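Local coordinates for protein neuraminidase (Influenza A virus, PDB 4GDI) that belongs to the viral sialidase family and is predicted to remove terminal sialic acid from glycoconjugates, although its putative active site has diverged, at residues 193-198 with 213-218; 57-62 with 78-83; 127-132 with 179-184. One frame throughout, in Å; residues are numbered along the deposited sequence.

Interaction 1: residues 193-198 with 213-218. With CA (calcium ion), chain R.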
loop_
_atom_site.group_PDB
_atom_site.type_symbol
_atom_site.label_atom_id
_atom_site.label_comp_id
_atom_site.label_asym_id
_atom_site.label_seq_id
_atom_site.Cartn_x
_atom_site.Cartn_y
_atom_site.Cartn_z
ATOM N N THR A 193 -10.851 -47.569 1.941
ATOM C CA THR A 193 -11.630 -48.573 1.216
ATOM C C THR A 193 -13.123 -48.391 1.463
ATOM O O THR A 193 -13.577 -48.359 2.602
ATOM C CB THR A 193 -11.198 -49.999 1.627
ATOM O OG1 THR A 193 -9.826 -50.202 1.263
ATOM C CG2 THR A 193 -12.056 -51.053 0.941
ATOM N N GLY A 194 -13.886 -48.236 0.387
ATOM C CA GLY A 194 -15.328 -48.104 0.497
ATOM C C GLY A 194 -15.846 -46.680 0.579
ATOM O O GLY A 194 -17.058 -46.456 0.597
ATOM N N ILE A 195 -14.944 -45.704 0.627
ATOM C CA ILE A 195 -15.367 -44.311 0.678
ATOM C C ILE A 195 -14.498 -43.429 -0.212
ATOM O O ILE A 195 -13.569 -43.906 -0.848
ATOM C CB ILE A 195 -15.348 -43.740 2.129
ATOM C CG1 ILE A 195 -13.910 -43.513 2.615
ATOM C CG2 ILE A 195 -16.105 -44.651 3.077
ATOM C CD1 ILE A 195 -13.823 -42.659 3.886
ATOM N N ASN A 196 -14.823 -42.139 -0.225
ATOM C CA ASN A 196 -14.070 -41.108 -0.929
ATOM C C ASN A 196 -13.900 -39.953 0.062
ATOM O O ASN A 196 -14.819 -39.671 0.827
ATOM C CB ASN A 196 -14.857 -40.668 -2.177
ATOM C CG ASN A 196 -14.258 -39.464 -2.867
ATOM O OD1 ASN A 196 -14.902 -38.425 -2.993
ATOM N ND2 ASN A 196 -13.040 -39.605 -3.346
ATOM N N PHE A 197 -12.740 -39.303 0.052
ATOM C CA PHE A 197 -12.397 -38.299 1.074
ATOM C C PHE A 197 -11.701 -37.067 0.486
ATOM O O PHE A 197 -10.491 -36.880 0.669
ATOM C CB PHE A 197 -11.486 -38.928 2.136
ATOM C CG PHE A 197 -11.508 -38.201 3.470
ATOM C CD1 PHE A 197 -10.766 -37.041 3.664
ATOM C CD2 PHE A 197 -12.280 -38.686 4.532
ATOM C CE1 PHE A 197 -10.797 -36.372 4.891
ATOM C CE2 PHE A 197 -12.316 -38.022 5.753
ATOM C CZ PHE A 197 -11.575 -36.864 5.935
ATOM N N GLU A 198 -12.465 -36.250 -0.237
ATOM C CA GLU A 198 -11.951 -35.049 -0.893
ATOM C C GLU A 198 -12.149 -33.810 -0.014
ATOM O O GLU A 198 -12.937 -33.823 0.935
ATOM C CB GLU A 198 -12.685 -34.802 -2.221
ATOM C CG GLU A 198 -12.692 -35.990 -3.192
ATOM C CD GLU A 198 -11.338 -36.288 -3.800
ATOM O OE1 GLU A 198 -10.513 -35.359 -3.965
ATOM O OE2 GLU A 198 -11.099 -37.468 -4.124
ATOM N N GLY A 213 -14.074 -34.442 5.717
ATOM C CA GLY A 213 -14.008 -34.713 4.294
ATOM C C GLY A 213 -15.329 -34.505 3.573
ATOM O O GLY A 213 -16.363 -34.209 4.184
ATOM N N THR A 214 -15.276 -34.629 2.253
ATOM C CA THR A 214 -16.470 -34.635 1.419
ATOM C C THR A 214 -16.406 -35.903 0.582
ATOM O O THR A 214 -15.423 -36.140 -0.118
ATOM C CB THR A 214 -16.525 -33.410 0.525
ATOM O OG1 THR A 214 -16.693 -32.238 1.326
ATOM C CG2 THR A 214 -17.714 -33.504 -0.492
ATOM N N ASN A 215 -17.421 -36.750 0.706
ATOM C CA ASN A 215 -17.483 -37.984 -0.067
ATOM C C ASN A 215 -18.309 -37.746 -1.328
ATOM O O ASN A 215 -19.520 -37.591 -1.258
ATOM C CB ASN A 215 -18.096 -39.118 0.768
ATOM C CG ASN A 215 -18.028 -40.472 0.073
ATOM O OD1 ASN A 215 -18.084 -40.562 -1.153
ATOM N ND2 ASN A 215 -17.913 -41.530 0.859
ATOM N N LEU A 216 -17.637 -37.720 -2.477
ATOM C CA LEU A 216 -18.279 -37.390 -3.751
ATOM C C LEU A 216 -18.846 -38.627 -4.452
ATOM O O LEU A 216 -19.450 -38.538 -5.527
ATOM C CB LEU A 216 -17.263 -36.723 -4.683
ATOM C CG LEU A 216 -16.716 -35.364 -4.251
ATOM C CD1 LEU A 216 -15.754 -34.821 -5.318
ATOM C CD2 LEU A 216 -17.840 -34.378 -3.997
ATOM N N TRP A 217 -18.645 -39.779 -3.828
ATOM C CA TRP A 217 -18.953 -41.063 -4.432
ATOM C C TRP A 217 -20.277 -41.629 -3.925
ATOM O O TRP A 217 -21.252 -41.709 -4.676
ATOM C CB TRP A 217 -17.822 -42.037 -4.121
ATOM C CG TRP A 217 -18.081 -43.432 -4.530
ATOM C CD1 TRP A 217 -19.022 -43.868 -5.417
ATOM C CD2 TRP A 217 -17.391 -44.596 -4.069
ATOM N NE1 TRP A 217 -18.953 -45.232 -5.545
ATOM C CE2 TRP A 217 -17.962 -45.706 -4.724
ATOM C CE3 TRP A 217 -16.342 -44.811 -3.161
ATOM C CZ2 TRP A 217 -17.530 -47.007 -4.498
ATOM C CZ3 TRP A 217 -15.907 -46.100 -2.946
ATOM C CH2 TRP A 217 -16.501 -47.188 -3.610
ATOM N N ASN A 218 -20.304 -42.008 -2.650
ATOM C CA ASN A 218 -21.413 -42.779 -2.108
ATOM C C ASN A 218 -21.823 -42.400 -0.687
ATOM O O ASN A 218 -22.206 -43.276 0.086
ATOM C CB ASN A 218 -21.020 -44.255 -2.105
ATOM C CG ASN A 218 -19.731 -44.503 -1.354
ATOM O OD1 ASN A 218 -19.168 -43.582 -0.743
ATOM N ND2 ASN A 218 -19.249 -45.741 -1.386
HETATM CA CA CA R . -21.656 -36.802 -1.141
HETATM O O HOH W 1 -23.990 -36.170 -1.267
#

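Interaction 2: residues 57-62 with 78-83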
loop_
_atom_site.group_PDB
_atom_site.type_symbol
_atom_site.label_atom_id
_atom_site.label_comp_id
_atom_site.label_asym_id
_atom_site.label_seq_id
_atom_site.Cartn_x
_atom_site.Cartn_y
_atom_site.Cartn_z
ATOM N N PHE A 57 -6.801 -17.996 -2.861
ATOM C CA PHE A 57 -7.766 -18.359 -3.889
ATOM C C PHE A 57 -7.151 -18.542 -5.270
ATOM O O PHE A 57 -6.069 -18.027 -5.557
ATOM C CB PHE A 57 -8.872 -17.301 -3.969
ATOM C CG PHE A 57 -8.394 -15.943 -4.408
ATOM C CD1 PHE A 57 -7.912 -15.033 -3.490
ATOM C CD2 PHE A 57 -8.460 -15.569 -5.740
ATOM C CE1 PHE A 57 -7.475 -13.778 -3.896
ATOM C CE2 PHE A 57 -8.031 -14.313 -6.151
ATOM C CZ PHE A 57 -7.540 -13.420 -5.230
ATOM N N ILE A 58 -7.847 -19.292 -6.125
ATOM C CA ILE A 58 -7.439 -19.419 -7.511
ATOM C C ILE A 58 -8.181 -18.334 -8.284
ATOM O O ILE A 58 -9.410 -18.229 -8.186
ATOM C CB ILE A 58 -7.784 -20.805 -8.093
ATOM C CG1 ILE A 58 -7.282 -21.930 -7.181
ATOM C CG2 ILE A 58 -7.196 -20.959 -9.486
ATOM C CD1 ILE A 58 -5.781 -21.894 -6.915
ATOM N N ALA A 59 -7.451 -17.519 -9.041
ATOM C CA ALA A 59 -8.085 -16.474 -9.851
ATOM C C ALA A 59 -8.589 -17.073 -11.154
ATOM O O ALA A 59 -7.919 -17.917 -11.748
ATOM C CB ALA A 59 -7.106 -15.357 -10.153
ATOM N N TYR A 60 -9.762 -16.643 -11.603
ATOM C CA TYR A 60 -10.252 -17.096 -12.896
ATOM C C TYR A 60 -10.689 -15.965 -13.811
ATOM O O TYR A 60 -11.034 -16.206 -14.974
ATOM C CB TYR A 60 -11.383 -18.106 -12.743
ATOM C CG TYR A 60 -12.679 -17.539 -12.254
ATOM C CD1 TYR A 60 -13.605 -16.998 -13.144
ATOM C CD2 TYR A 60 -12.999 -17.568 -10.906
ATOM C CE1 TYR A 60 -14.805 -16.490 -12.700
ATOM C CE2 TYR A 60 -14.200 -17.057 -10.451
ATOM C CZ TYR A 60 -15.101 -16.526 -11.348
ATOM O OH TYR A 60 -16.295 -16.021 -10.881
ATOM N N GLY A 61 -10.658 -14.738 -13.313
ATOM C CA GLY A 61 -10.961 -13.610 -14.171
ATOM C C GLY A 61 -10.836 -12.263 -13.503
ATOM O O GLY A 61 -10.680 -12.156 -12.280
ATOM N N LEU A 62 -10.925 -11.231 -14.334
ATOM C CA LEU A 62 -10.852 -9.858 -13.890
ATOM C C LEU A 62 -12.076 -9.130 -14.423
ATOM O O LEU A 62 -12.369 -9.203 -15.611
ATOM C CB LEU A 62 -9.581 -9.207 -14.440
ATOM C CG LEU A 62 -9.111 -7.939 -13.726
ATOM C CD1 LEU A 62 -8.601 -8.285 -12.347
ATOM C CD2 LEU A 62 -8.019 -7.227 -14.534
ATOM N N SER A 78 -3.693 -19.530 -11.410
ATOM C CA SER A 78 -2.718 -19.157 -10.386
ATOM C C SER A 78 -3.380 -18.867 -9.044
ATOM O O SER A 78 -4.504 -18.350 -8.968
ATOM C CB SER A 78 -1.909 -17.939 -10.844
ATOM O OG SER A 78 -1.045 -18.275 -11.925
ATOM N N LEU A 79 -2.658 -19.226 -7.990
ATOM C CA LEU A 79 -3.037 -18.947 -6.621
ATOM C C LEU A 79 -2.625 -17.523 -6.224
ATOM O O LEU A 79 -1.485 -17.108 -6.465
ATOM C CB LEU A 79 -2.312 -19.949 -5.713
ATOM C CG LEU A 79 -2.403 -19.704 -4.215
ATOM C CD1 LEU A 79 -3.822 -20.004 -3.703
ATOM C CD2 LEU A 79 -1.344 -20.551 -3.499
ATOM N N TYR A 80 -3.542 -16.809 -5.579
ATOM C CA TYR A 80 -3.329 -15.442 -5.109
ATOM C C TYR A 80 -3.680 -15.387 -3.635
ATOM O O TYR A 80 -4.365 -16.271 -3.123
ATOM C CB TYR A 80 -4.271 -14.443 -5.812
ATOM C CG TYR A 80 -3.963 -14.123 -7.252
ATOM C CD1 TYR A 80 -4.087 -15.087 -8.244
ATOM C CD2 TYR A 80 -3.586 -12.834 -7.629
ATOM C CE1 TYR A 80 -3.819 -14.782 -9.571
ATOM C CE2 TYR A 80 -3.316 -12.519 -8.953
ATOM C CZ TYR A 80 -3.428 -13.497 -9.918
ATOM O OH TYR A 80 -3.173 -13.184 -11.233
ATOM N N LYS A 81 -3.239 -14.335 -2.958
ATOM C CA LYS A 81 -3.742 -14.052 -1.630
ATOM C C LYS A 81 -3.973 -12.565 -1.431
ATOM O O LYS A 81 -3.274 -11.711 -1.997
ATOM C CB LYS A 81 -2.830 -14.609 -0.542
ATOM C CG LYS A 81 -1.601 -13.785 -0.232
ATOM C CD LYS A 81 -1.028 -14.204 1.119
ATOM C CE LYS A 81 0.350 -13.601 1.373
ATOM N NZ LYS A 81 0.705 -13.639 2.828
ATOM N N THR A 82 -4.980 -12.282 -0.620
ATOM C CA THR A 82 -5.436 -10.929 -0.335
ATOM C C THR A 82 -5.707 -10.808 1.165
ATOM O O THR A 82 -6.289 -11.720 1.758
ATOM C CB THR A 82 -6.774 -10.658 -1.079
ATOM O OG1 THR A 82 -6.567 -10.797 -2.487
ATOM C CG2 THR A 82 -7.294 -9.265 -0.785
ATOM N N PRO A 83 -5.307 -9.686 1.786
ATOM C CA PRO A 83 -5.685 -9.464 3.191
ATOM C C PRO A 83 -7.193 -9.521 3.367
ATOM O O PRO A 83 -7.938 -8.972 2.559
ATOM C CB PRO A 83 -5.155 -8.051 3.489
ATOM C CG PRO A 83 -4.068 -7.834 2.509
ATOM C CD PRO A 83 -4.468 -8.594 1.262
HETATM O O HOH W 2 -5.615 -17.506 -12.756
#

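Interaction 3: residues 127-132 with 179-184. With NAG (2-acetamido-2-deoxy-beta-D-glucopyranose), chain O.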
loop_
_atom_site.group_PDB
_atom_site.type_symbol
_atom_site.label_atom_id
_atom_site.label_comp_id
_atom_site.label_asym_id
_atom_site.label_seq_id
_atom_site.Cartn_x
_atom_site.Cartn_y
_atom_site.Cartn_z
ATOM N N ILE A 127 6.026 -27.408 -3.444
ATOM C CA ILE A 127 5.912 -26.825 -2.125
ATOM C C ILE A 127 6.906 -25.693 -2.039
ATOM O O ILE A 127 8.064 -25.829 -2.453
ATOM C CB ILE A 127 6.224 -27.866 -1.036
ATOM C CG1 ILE A 127 5.390 -29.125 -1.289
ATOM C CG2 ILE A 127 5.975 -27.285 0.352
ATOM C CD1 ILE A 127 5.638 -30.240 -0.302
ATOM N N LYS A 128 6.438 -24.570 -1.515
ATOM C CA LYS A 128 7.278 -23.404 -1.279
ATOM C C LYS A 128 7.301 -23.108 0.217
ATOM O O LYS A 128 6.254 -23.127 0.881
ATOM C CB LYS A 128 6.702 -22.221 -2.058
ATOM C CG LYS A 128 7.644 -21.063 -2.296
ATOM C CD LYS A 128 6.993 -20.084 -3.267
ATOM C CE LYS A 128 7.687 -18.725 -3.286
ATOM N NZ LYS A 128 6.840 -17.673 -3.928
ATOM N N TYR A 129 8.489 -22.867 0.759
ATOM C CA TYR A 129 8.613 -22.432 2.144
ATOM C C TYR A 129 9.293 -21.067 2.094
ATOM O O TYR A 129 10.407 -20.947 1.605
ATOM C CB TYR A 129 9.434 -23.435 2.959
ATOM C CG TYR A 129 9.442 -23.149 4.431
ATOM C CD1 TYR A 129 8.307 -23.347 5.197
ATOM C CD2 TYR A 129 10.586 -22.680 5.065
ATOM C CE1 TYR A 129 8.305 -23.090 6.545
ATOM C CE2 TYR A 129 10.594 -22.421 6.417
ATOM C CZ TYR A 129 9.455 -22.623 7.151
ATOM O OH TYR A 129 9.448 -22.356 8.497
ATOM N N GLY A 130 8.619 -20.034 2.576
ATOM C CA GLY A 130 9.062 -18.675 2.306
ATOM C C GLY A 130 9.172 -18.408 0.809
ATOM O O GLY A 130 8.233 -18.674 0.049
ATOM N N GLU A 131 10.335 -17.904 0.395
ATOM C CA GLU A 131 10.629 -17.531 -0.991
ATOM C C GLU A 131 11.038 -18.753 -1.825
ATOM O O GLU A 131 11.104 -18.698 -3.054
ATOM C CB GLU A 131 11.774 -16.501 -0.976
ATOM C CG GLU A 131 12.257 -15.965 -2.334
ATOM C CD GLU A 131 13.444 -14.980 -2.204
ATOM O OE1 GLU A 131 13.384 -14.058 -1.366
ATOM O OE2 GLU A 131 14.442 -15.125 -2.940
ATOM N N GLU A 132 11.267 -19.869 -1.142
ATOM C CA GLU A 132 12.045 -20.983 -1.678
ATOM C C GLU A 132 11.191 -22.216 -2.055
ATOM O O GLU A 132 10.491 -22.773 -1.209
ATOM C CB GLU A 132 13.078 -21.356 -0.595
ATOM C CG GLU A 132 14.072 -22.445 -0.937
ATOM C CD GLU A 132 15.100 -22.705 0.197
ATOM O OE1 GLU A 132 15.017 -22.083 1.288
ATOM O OE2 GLU A 132 16.001 -23.542 -0.012
ATOM N N LEU A 179 5.276 -32.241 6.524
ATOM C CA LEU A 179 6.313 -31.353 6.003
ATOM C C LEU A 179 7.037 -30.642 7.141
ATOM O O LEU A 179 6.452 -30.377 8.190
ATOM C CB LEU A 179 5.695 -30.285 5.097
ATOM C CG LEU A 179 4.644 -30.770 4.112
ATOM C CD1 LEU A 179 4.137 -29.593 3.276
ATOM C CD2 LEU A 179 5.224 -31.876 3.235
ATOM N N GLN A 180 8.316 -30.354 6.926
ATOM C CA GLN A 180 9.076 -29.454 7.792
ATOM C C GLN A 180 9.906 -28.542 6.880
ATOM O O GLN A 180 10.563 -29.007 5.948
ATOM C CB GLN A 180 9.965 -30.239 8.786
ATOM C CG GLN A 180 9.197 -30.879 9.936
ATOM C CD GLN A 180 10.094 -31.631 10.928
ATOM O OE1 GLN A 180 11.237 -31.245 11.165
ATOM N NE2 GLN A 180 9.567 -32.701 11.515
ATOM N N ASN A 181 9.847 -27.239 7.113
ATOM C CA ASN A 181 10.495 -26.311 6.198
ATOM C C ASN A 181 10.189 -26.662 4.750
ATOM O O ASN A 181 11.068 -26.593 3.887
ATOM C CB ASN A 181 12.012 -26.334 6.408
ATOM C CG ASN A 181 12.404 -25.989 7.816
ATOM O OD1 ASN A 181 11.725 -25.206 8.482
ATOM N ND2 ASN A 181 13.513 -26.569 8.279
ATOM N N GLY A 182 8.948 -27.055 4.474
ATOM C CA GLY A 182 8.522 -27.265 3.100
ATOM C C GLY A 182 9.064 -28.522 2.451
ATOM O O GLY A 182 8.990 -28.677 1.229
ATOM N N THR A 183 9.573 -29.437 3.272
ATOM C CA THR A 183 10.219 -30.649 2.781
ATOM C C THR A 183 9.482 -31.866 3.319
ATOM O O THR A 183 9.286 -31.992 4.536
ATOM C CB THR A 183 11.686 -30.716 3.246
ATOM O OG1 THR A 183 12.361 -29.500 2.898
ATOM C CG2 THR A 183 12.401 -31.898 2.596
ATOM N N VAL A 184 9.112 -32.777 2.429
ATOM C CA VAL A 184 8.408 -33.982 2.838
ATOM C C VAL A 184 9.294 -34.814 3.769
ATOM O O VAL A 184 10.392 -35.217 3.394
ATOM C CB VAL A 184 7.988 -34.812 1.619
ATOM C CG1 VAL A 184 7.338 -36.122 2.053
ATOM C CG2 VAL A 184 7.041 -34.010 0.751
HETATM C C1 NAG O . 14.062 -25.948 9.467
HETATM C C2 NAG O . 14.965 -26.996 10.108
HETATM C C3 NAG O . 15.532 -26.438 11.418
HETATM C C4 NAG O . 16.292 -25.148 11.121
HETATM C C5 NAG O . 15.393 -24.204 10.334
HETATM C C6 NAG O . 16.156 -22.949 9.929
HETATM C C7 NAG O . 14.499 -29.304 9.444
HETATM C C8 NAG O . 14.547 -30.669 10.067
HETATM N N2 NAG O . 14.278 -28.271 10.268
HETATM O O3 NAG O . 16.385 -27.380 12.033
HETATM O O4 NAG O . 16.741 -24.526 12.312
HETATM O O5 NAG O . 14.886 -24.841 9.176
HETATM O O6 NAG O . 15.246 -21.875 9.808
HETATM O O7 NAG O . 14.654 -29.186 8.226
HETATM O O HOH W 3 11.669 -22.876 9.813
#

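Interaction 1: residues 193-198 with 213-218
The amide oxygen OD1 of N215 lies against CB of N196 and takes two backbone N-H groups from its own loop, W217 N at 2.8 Å and N218 N. The first arrives in the carbonyl plane and the second well above it. This Asx turn, with the wider Asx motif, ties the loop after strand 208-214. N215 ND2 in turn donates to OD1 of N218, so the amide is fixed in rotation.

N196 works across the contact. Its chi1 of 172° sets CG opposite the backbone N and sends the amide to the other segment, where OD1 receives L216 N at 2.9 Å in the carbonyl plane, on a lone pair. ND2 holds OE2 of E198 and OG of S172, while OE1 of E198 forms a salt bridge with R146. An asparagine suits this place because one amide can accept from the facing segment and donate to E198 and S172.

N218 ND2 donates to G194 O at 3.0 Å from above the carbonyl plane, and it sits over the centre of one face of the W217 ring. At the other end E198 and T214 exchange paired backbone bonds, and G213, with no CB, lies over the F197 ring, its CA 3.8 Å from the centroid.

N215 O binds calcium at 2.3 Å, joined by D219, D245, G263, G265 and a water. The buried N196 O has no hydrogen-bond partner; it faces N215, whose CA approaches it in a CA-H...O contact. Uncharged amides thus shape the loop that presents a backbone carbonyl to the ion, which would be expected to polarise it.

Interaction 2: residues 57-62 with 78-83
F57 and Y80 make the tight end of this antiparallel pair. Their backbones exchange two hydrogen bonds, of which Y80 N to F57 O is the shorter at 2.8 Å. The phenylalanine turns its ring back over the neighbouring strand, CG lying between the backbone N and the carbonyl carbon (chi1 64°), and CB of Y80 settles over one face, 3.8 Å from the ring centroid. The two rings run nearly parallel, planes 17° apart, but are slid so far that they barely overlap. T82 OG1 meets the edge of the F57 ring in its plane, 3.4 Å from CE1; the same hydroxyl is hydrogen-bonded to S93 and S88. The small A59 suits its place beside tyrosine, its CB 3.4 Å from CE1 of Y80. In the face turned the other way, I58 CD1 meets L79 CB more loosely, at 4.2 Å, the two side chains crossing at about a right angle.

Past A59 the strands part, their short axes being inclined at 113°. A59 N still donates to S78 O at 3.1 Å, but S78 N donates to a water instead of to the facing strand.

F28 of the second subunit packs on Y80, while strand 94-98 flanks S78 and Y80. The side chains thus join largely by apolar and ring contacts, with direction supplied by the backbone bonds, and water takes over where the strands splay.

Interaction 3: residues 127-132 with 179-184
L179 comes first, its CD2 meeting CD1 of I127 tip to tip at 3.9 Å; two branched aliphatic side chains suit this buried spot, where their tips meet by apolar contact. Q180 opens a type I' turn, and its extended side chain brings OE1 beside C8 of the glycan's first sugar. N181 follows with a left-handed backbone, which asparagine tolerates well. Its CA stands over the centre of one face of the Y129 ring, 3.6 Å from the centroid and only 4° off the normal. ND2 is bonded covalently to the sugar, while OD1 accepts from a water at 2.7 Å that also donates to Y129 OH at 2.6 Å. That hydroxyl is further hydrogen-bonded to D107. G182, again at positive phi, comes close to CB of Y129 with no side chain of its own, and its O lies 3.4 Å from CG2 of I127 while accepting from T134 OG1. V184 ends the walk, touching I127 CD1 with CG2.

The hairpin joining strands 173-180 and 183-189 therefore rests on the end of strand 124-129 in another sheet, with strand 111-117, a neighbour of 124-129, touching I127, Y129 and L179, and I331 of the second subunit packed on Y129 and N181.

How the interactions relate
Along the chain the contacts follow in series: interaction 2, then interaction 3, then interaction 1. The centres of interactions 2 and 3 lie about 21 Å apart, those of interactions 1 and 2 about 27 Å, and those of interactions 1 and 3 about 29 Å; no pair touches. They sample successive antiparallel sheets of the beta-propeller. Interaction 2 joins strands within one sheet, interaction 3 sets a hairpin turn against the sheet before it, and interaction 1 ties the loop leading to strand 200-205 to the end of strand 208-214, at the calcium. Interactions 2 and 3 both meet the second subunit of the homotetramer, whereas interaction 1 touches no other chain. The propeller thus combines assembly surfaces with a separate metal-bound loop.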